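Local structure of Rho GTPase activating protein 15 (Homo sapiens, 3BYI) at residues I43-K48 / E87-V92. The protein switches Rho-type GTPases, RAC1 among them, to their inactive GDP-bound state by stimulating GTP hydrolysis. Residues are numbered along the deposited sequence; the frame is centred on the assembly and turned at random.
Sequences IEAVEK and EDIHVV
V46 and I89 bring the backbones of two helices closest together, their CA atoms 6.7 Å apart. Segment 43-48 is continuous helix, whereas 87-92 takes in the start of a helix: D88 holds the N-cap position, and its OD1 accepts from H90 N at 3.1 Å, the N-H arriving from above the carboxylate plane. The side chains meet by apolar packing, A45 and V46 on one helix against I89 and V92, spaced i/i+3, on the other. With CG1 anti to its own N (chi1 -166°), I89 turns that atom toward V46 and carries CD1 on to A45 of helix 37-49. There CD1 lies 3.5 Å from A45 O, a van der Waals contact with the carbonyl and not a bond, and 4.1 Å from A45 CB. It also sits 3.8 Å from V46 CG2, the I89 and V46 side chains meeting at about a right angle. V92 runs past V46 in the opposite direction, bringing its CG1 to 3.9 Å from V46 CG2; the same methyl lies 4.2 Å from A45 CB. V46 CG2 thus touches both I89 and V92. Trimming I89 to an alanine would probably open a gap beside the A45 carbonyl and V46 CG2, leaving V92 to hold the two segments together. All four side chains are buried, within the RhoGAP domain of this all-helical chain. I89 also packs on I56; its side chain lies about 11 Å from that of R58, the predicted arginine finger. V91 faces helix 63-74, while I43 and V46 touch helix 141-159, so the pair joins helices 37-49 and 89-102 between those two neighbours.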
loop_
_atom_site.group_PDB
_atom_site.type_symbol
_atom_site.label_atom_id
_atom_site.label_comp_id
_atom_site.label_asym_id
_atom_site.label_seq_id
_atom_site.Cartn_x
_atom_site.Cartn_y
_atom_site.Cartn_z
ATOM N N ILE A 43 7.219 4.950 -4.473
ATOM C CA ILE A 43 6.586 5.123 -5.777
ATOM C C ILE A 43 7.544 5.763 -6.777
ATOM O O ILE A 43 7.683 5.248 -7.901
ATOM C CB ILE A 43 5.257 5.956 -5.683
ATOM C CG1 ILE A 43 4.156 5.053 -5.110
ATOM C CG2 ILE A 43 4.937 6.598 -7.044
ATOM C CD1 ILE A 43 2.880 5.714 -4.784
ATOM N N GLU A 44 8.213 6.844 -6.383
ATOM C CA GLU A 44 9.112 7.526 -7.300
ATOM C C GLU A 44 10.256 6.604 -7.768
ATOM O O GLU A 44 10.613 6.591 -8.931
ATOM C CB GLU A 44 9.706 8.770 -6.638
ATOM C CG GLU A 44 10.694 9.532 -7.535
ATOM C CD GLU A 44 11.704 10.344 -6.732
ATOM O OE1 GLU A 44 11.945 10.037 -5.529
ATOM O OE2 GLU A 44 12.259 11.288 -7.324
ATOM N N ALA A 45 10.857 5.880 -6.828
ATOM C CA ALA A 45 11.938 4.940 -7.141
ATOM C C ALA A 45 11.473 3.791 -8.046
ATOM O O ALA A 45 12.181 3.374 -8.934
ATOM C CB ALA A 45 12.566 4.396 -5.862
ATOM N N VAL A 46 10.247 3.326 -7.847
ATOM C CA VAL A 46 9.702 2.263 -8.683
ATOM C C VAL A 46 9.409 2.776 -10.100
ATOM O O VAL A 46 9.756 2.117 -11.092
ATOM C CB VAL A 46 8.473 1.540 -7.998
ATOM C CG1 VAL A 46 7.789 0.473 -8.925
ATOM C CG2 VAL A 46 8.916 0.847 -6.688
ATOM N N GLU A 47 8.840 3.967 -10.205
ATOM C CA GLU A 47 8.657 4.608 -11.502
ATOM C C GLU A 47 9.971 4.905 -12.231
ATOM O O GLU A 47 10.054 4.764 -13.428
ATOM C CB GLU A 47 7.784 5.852 -11.339
ATOM C CG GLU A 47 6.370 5.446 -10.869
ATOM C CD GLU A 47 5.346 6.522 -10.968
ATOM O OE1 GLU A 47 5.663 7.610 -11.481
ATOM O OE2 GLU A 47 4.197 6.281 -10.543
ATOM N N LYS A 48 11.002 5.285 -11.497
ATOM C CA LYS A 48 12.287 5.626 -12.080
ATOM C C LYS A 48 12.995 4.399 -12.627
ATOM O O LYS A 48 13.540 4.438 -13.718
ATOM C CB LYS A 48 13.197 6.250 -11.028
ATOM C CG LYS A 48 14.624 6.564 -11.527
ATOM C CD LYS A 48 15.398 7.333 -10.496
ATOM C CE LYS A 48 16.802 7.691 -10.984
ATOM N NZ LYS A 48 17.476 8.543 -9.940
ATOM N N GLU A 87 19.689 -0.747 -4.306
ATOM C CA GLU A 87 19.749 -0.981 -5.750
ATOM C C GLU A 87 18.784 -2.042 -6.272
ATOM O O GLU A 87 18.359 -1.982 -7.406
ATOM C CB GLU A 87 21.175 -1.336 -6.190
ATOM C CG GLU A 87 21.698 -2.673 -5.652
ATOM N N ASP A 88 18.420 -2.992 -5.430
ATOM C CA ASP A 88 17.396 -3.982 -5.784
ATOM C C ASP A 88 16.027 -3.337 -5.535
ATOM O O ASP A 88 15.660 -3.089 -4.401
ATOM C CB ASP A 88 17.636 -5.263 -4.947
ATOM C CG ASP A 88 16.597 -6.344 -5.182
ATOM O OD1 ASP A 88 15.761 -6.207 -6.077
ATOM O OD2 ASP A 88 16.612 -7.328 -4.432
ATOM N N ILE A 89 15.316 -2.994 -6.614
ATOM C CA ILE A 89 14.010 -2.311 -6.505
ATOM C C ILE A 89 12.960 -3.171 -5.796
ATOM O O ILE A 89 11.913 -2.662 -5.383
ATOM C CB ILE A 89 13.474 -1.855 -7.883
ATOM C CG1 ILE A 89 12.325 -0.859 -7.721
ATOM C CG2 ILE A 89 13.095 -3.077 -8.774
ATOM C CD1 ILE A 89 12.687 0.438 -7.052
ATOM N N HIS A 90 13.213 -4.467 -5.670
ATOM C CA HIS A 90 12.300 -5.327 -4.930
ATOM C C HIS A 90 12.358 -5.104 -3.400
ATOM O O HIS A 90 11.412 -5.417 -2.692
ATOM C CB HIS A 90 12.569 -6.787 -5.257
ATOM C CG HIS A 90 12.405 -7.127 -6.699
ATOM N ND1 HIS A 90 11.226 -6.908 -7.377
ATOM C CD2 HIS A 90 13.266 -7.675 -7.594
ATOM C CE1 HIS A 90 11.362 -7.329 -8.628
ATOM N NE2 HIS A 90 12.589 -7.794 -8.784
ATOM N N VAL A 91 13.478 -4.591 -2.896
ATOM C CA VAL A 91 13.563 -4.126 -1.505
ATOM C C VAL A 91 12.621 -2.914 -1.279
ATOM O O VAL A 91 11.983 -2.790 -0.227
ATOM C CB VAL A 91 15.049 -3.781 -1.078
ATOM C CG1 VAL A 91 15.093 -3.027 0.275
ATOM C CG2 VAL A 91 15.912 -5.028 -1.032
ATOM N N VAL A 92 12.509 -2.052 -2.291
ATOM C CA VAL A 92 11.648 -0.850 -2.236
ATOM C C VAL A 92 10.186 -1.260 -2.278
ATOM O O VAL A 92 9.372 -0.809 -1.447
ATOM C CB VAL A 92 12.010 0.152 -3.364
ATOM C CG1 VAL A 92 11.018 1.311 -3.452
ATOM C CG2 VAL A 92 13.441 0.646 -3.164
#